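Local atomic coordinates of contact-dependent inhibitor A (Escherichia coli NC101, PDB entry 5I4Q), a protein that carries a C-terminal toxin domain that is probably delivered into neighbouring bacteria to inhibit their growth in contact-dependent competition. Residues T18-F24 against P40-R45. Residues are numbered along the deposited sequence; the frame is centred on the assembly and turned at random.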
ATOM      1  N   THR A  18     -24.384   3.553 -28.501  1.00 51.20           N
ATOM      2  CA  THR A  18     -25.565   4.356 -28.292  1.00 54.88           C
ATOM      3  C   THR A  18     -26.596   3.549 -27.564  1.00 53.43           C
ATOM      4  O   THR A  18     -26.720   2.354 -27.813  1.00 55.15           O
ATOM      5  CB  THR A  18     -26.166   4.841 -29.659  1.00 61.07           C
ATOM      6  OG1 THR A  18     -26.525   3.704 -30.434  1.00 69.74           O
ATOM      7  CG2 THR A  18     -25.173   5.626 -30.518  1.00 60.64           C
ATOM      8  N   VAL A  19     -27.340   4.207 -26.676  1.00 53.55           N
ATOM      9  CA  VAL A  19     -28.473   3.594 -25.969  1.00 54.31           C
ATOM     10  C   VAL A  19     -29.201   4.667 -25.146  1.00 56.88           C
ATOM     11  O   VAL A  19     -28.529   5.552 -24.577  1.00 51.02           O
ATOM     12  CB  VAL A  19     -28.016   2.443 -25.054  1.00 54.43           C
ATOM     13  CG1 VAL A  19     -27.125   2.968 -23.964  1.00 53.26           C
ATOM     14  CG2 VAL A  19     -29.195   1.701 -24.415  1.00 56.70           C
ATOM     15  N   ASP A  20     -30.551   4.592 -25.104  1.00 61.17           N
ATOM     16  CA  ASP A  20     -31.406   5.491 -24.283  1.00 64.47           C
ATOM     17  C   ASP A  20     -31.183   6.972 -24.622  1.00 62.91           C
ATOM     18  O   ASP A  20     -31.240   7.863 -23.757  1.00 63.66           O
ATOM     19  CB  ASP A  20     -31.103   5.257 -22.796  1.00 71.15           C
ATOM     20  CG  ASP A  20     -32.293   5.523 -21.859  1.00 77.52           C
ATOM     21  OD1 ASP A  20     -33.465   5.542 -22.305  1.00 84.93           O
ATOM     22  OD2 ASP A  20     -32.038   5.684 -20.637  1.00 77.30           O
ATOM     23  N   GLY A  21     -30.894   7.238 -25.882  1.00 60.36           N
ATOM     24  CA  GLY A  21     -30.602   8.601 -26.289  1.00 64.18           C
ATOM     25  C   GLY A  21     -29.245   9.155 -25.852  1.00 63.37           C
ATOM     26  O   GLY A  21     -28.998  10.348 -26.006  1.00 60.55           O
HETATM   27  N   MSE A  22     -28.364   8.310 -25.306  1.00 59.60           N
HETATM   28  CA  MSE A  22     -26.999   8.721 -24.994  1.00 55.47           C
HETATM   29  C   MSE A  22     -26.029   8.088 -25.958  1.00 53.06           C
HETATM   30  O   MSE A  22     -26.272   6.999 -26.501  1.00 48.57           O
HETATM   31  CB  MSE A  22     -26.622   8.272 -23.603  1.00 59.54           C
HETATM   32  CG  MSE A  22     -27.390   8.988 -22.496  1.00 69.15           C
HETATM   33 SE   MSE A  22     -27.024   8.128 -20.737  0.90 79.95          SE
HETATM   34  CE  MSE A  22     -28.145   6.500 -20.849  1.00 73.64           C
ATOM     35  N   LYS A  23     -24.877   8.731 -26.158  1.00 52.84           N
ATOM     36  CA  LYS A  23     -23.847   8.086 -26.931  1.00 48.40           C
ATOM     37  C   LYS A  23     -22.461   8.483 -26.503  1.00 44.39           C
ATOM     38  O   LYS A  23     -22.240   9.573 -25.989  1.00 42.63           O
ATOM     39  CB  LYS A  23     -24.079   8.289 -28.439  1.00 52.35           C
ATOM     40  CG  LYS A  23     -23.500   9.544 -29.043  1.00 56.64           C
ATOM     41  CD  LYS A  23     -23.874   9.623 -30.532  1.00 61.70           C
ATOM     42  CE  LYS A  23     -23.510  10.983 -31.141  1.00 65.49           C
ATOM     43  NZ  LYS A  23     -24.017  11.160 -32.537  1.00 69.87           N
ATOM     44  N   PHE A  24     -21.543   7.535 -26.706  1.00 42.17           N
ATOM     45  CA  PHE A  24     -20.110   7.661 -26.455  1.00 42.38           C
ATOM     46  C   PHE A  24     -19.321   7.264 -27.697  1.00 41.56           C
ATOM     47  O   PHE A  24     -19.639   6.252 -28.305  1.00 44.69           O
ATOM     48  CB  PHE A  24     -19.664   6.679 -25.362  1.00 37.67           C
ATOM     49  CG  PHE A  24     -19.998   7.117 -23.967  1.00 39.26           C
ATOM     50  CD1 PHE A  24     -21.258   6.876 -23.421  1.00 39.26           C
ATOM     51  CD2 PHE A  24     -19.045   7.726 -23.171  1.00 36.60           C
ATOM     52  CE1 PHE A  24     -21.562   7.270 -22.126  1.00 38.45           C
ATOM     53  CE2 PHE A  24     -19.336   8.113 -21.897  1.00 35.81           C
ATOM     54  CZ  PHE A  24     -20.599   7.893 -21.361  1.00 37.89           C
ATOM     55  N   PRO A  40     -20.197   3.628 -18.027  1.00 34.25           N
ATOM     56  CA  PRO A  40     -20.334   5.023 -18.390  1.00 35.36           C
ATOM     57  C   PRO A  40     -21.745   5.498 -18.698  1.00 35.85           C
ATOM     58  O   PRO A  40     -22.025   6.638 -18.501  1.00 36.56           O
ATOM     59  CB  PRO A  40     -19.520   5.146 -19.668  1.00 34.56           C
ATOM     60  CG  PRO A  40     -18.685   3.961 -19.744  1.00 34.52           C
ATOM     61  CD  PRO A  40     -19.377   2.890 -19.010  1.00 35.54           C
ATOM     62  N   PHE A  41     -22.613   4.640 -19.215  1.00 37.34           N
ATOM     63  CA  PHE A  41     -24.006   5.024 -19.431  1.00 38.45           C
ATOM     64  C   PHE A  41     -24.723   5.170 -18.128  1.00 38.69           C
ATOM     65  O   PHE A  41     -25.537   6.103 -17.957  1.00 41.64           O
ATOM     66  CB  PHE A  41     -24.740   4.031 -20.328  1.00 38.77           C
ATOM     67  CG  PHE A  41     -24.340   4.132 -21.777  1.00 41.02           C
ATOM     68  CD1 PHE A  41     -24.787   5.187 -22.560  1.00 41.72           C
ATOM     69  CD2 PHE A  41     -23.565   3.182 -22.355  1.00 40.79           C
ATOM     70  CE1 PHE A  41     -24.445   5.282 -23.889  1.00 43.09           C
ATOM     71  CE2 PHE A  41     -23.242   3.253 -23.690  1.00 42.89           C
ATOM     72  CZ  PHE A  41     -23.671   4.307 -24.454  1.00 43.04           C
ATOM     73  N   VAL A  42     -24.456   4.252 -17.213  1.00 40.02           N
ATOM     74  CA  VAL A  42     -25.008   4.388 -15.863  1.00 39.29           C
ATOM     75  C   VAL A  42     -24.514   5.686 -15.189  1.00 37.67           C
ATOM     76  O   VAL A  42     -25.311   6.444 -14.659  1.00 38.35           O
ATOM     77  CB  VAL A  42     -24.659   3.178 -15.016  1.00 38.90           C
ATOM     78  CG1 VAL A  42     -25.041   3.447 -13.569  1.00 39.48           C
ATOM     79  CG2 VAL A  42     -25.357   1.951 -15.552  1.00 40.31           C
ATOM     80  N   GLN A  43     -23.213   5.971 -15.257  1.00 36.42           N
ATOM     81  CA  GLN A  43     -22.685   7.246 -14.710  1.00 35.43           C
ATOM     82  C   GLN A  43     -23.407   8.463 -15.321  1.00 36.01           C
ATOM     83  O   GLN A  43     -23.818   9.400 -14.611  1.00 34.75           O
ATOM     84  CB  GLN A  43     -21.189   7.400 -14.966  1.00 36.98           C
ATOM     85  CG  GLN A  43     -20.266   6.345 -14.337  1.00 38.85           C
ATOM     86  CD  GLN A  43     -18.805   6.566 -14.761  1.00 41.17           C
ATOM     87  OE1 GLN A  43     -18.288   7.698 -14.688  1.00 41.95           O
ATOM     88  NE2 GLN A  43     -18.133   5.502 -15.215  1.00 39.94           N
ATOM     89  N   ALA A  44     -23.533   8.486 -16.643  1.00 37.56           N
ATOM     90  CA  ALA A  44     -24.084   9.682 -17.334  1.00 37.64           C
ATOM     91  C   ALA A  44     -25.565   9.859 -16.991  1.00 38.41           C
ATOM     92  O   ALA A  44     -26.059  10.970 -16.805  1.00 37.58           O
ATOM     93  CB  ALA A  44     -23.912   9.544 -18.844  1.00 37.28           C
ATOM     94  N   ARG A  45     -26.278   8.759 -16.922  1.00 40.75           N
ATOM     95  CA  ARG A  45     -27.661   8.812 -16.494  1.00 44.72           C
ATOM     96  C   ARG A  45     -27.798   9.350 -15.078  1.00 43.24           C
ATOM     97  O   ARG A  45     -28.681  10.184 -14.796  1.00 43.90           O
ATOM     98  CB  ARG A  45     -28.310   7.438 -16.599  1.00 49.40           C
ATOM     99  CG  ARG A  45     -29.787   7.403 -16.185  1.00 51.37           C
ATOM    100  CD  ARG A  45     -30.432   6.078 -16.590  1.00 55.48           C
ATOM    101  NE  ARG A  45     -29.890   4.993 -15.805  1.00 58.38           N
ATOM    102  CZ  ARG A  45     -30.133   3.704 -16.015  1.00 65.19           C
ATOM    103  NH1 ARG A  45     -30.949   3.320 -17.001  1.00 64.97           N
ATOM    104  NH2 ARG A  45     -29.554   2.788 -15.226  1.00 65.64           N
TER
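Phe41 and Phe24 both set CG anti to their own carbonyl carbon (chi1 -74° and -78°), which sends the Phe41 ring out from helix 40-48 and the Phe24 ring out from strand 22-25 until they meet edge-to-face. The strand segment is a beta hairpin: strands 16-19 and 22-25 are joined by a type I' turn from Val19 to Met22, whose central residues, Asp20 and Gly21, both have positive phi, which glycine adopts easily, and the helix packs against one face of their three-stranded antiparallel sheet. The Phe41 ring lies between two strand side chains, one on each face. The edge of the Phe24 ring is turned to one face, with the planes at 82° and CD1 of Phe24 3.6 Å from CE1 of Phe41. Over the opposite face lies Val19, a beta-branched residue well suited to a strand, whose CG1 stands 3.5 Å from the Phe41 ring centroid in a CH-pi contact. Met22, present as selenomethionine, packs CB 3.7 Å from Phe41 CE1 and sets SE at the ring edge, a Met-aromatic contact 5.5 Å from the centroid; its flexible chain bends at chi3, and SE lies 3.9 Å from Ala44 CB. The small alanine lets the strand side chains come close to the helix. Ile10 of strand 8-12 touches Val19 and Phe41; Val83 of strand 82-88, in the second sheet, touches Phe24 and Ala44. Farther out, Asp20 and Arg45 stay beyond salt-bridge distance; Arg45 NH1 instead salt-bridges an acidic side chain on another protein's chain. At the helix start, Pro40 lays its CB over one face of the Phe24 ring, 3.4 Å from CZ.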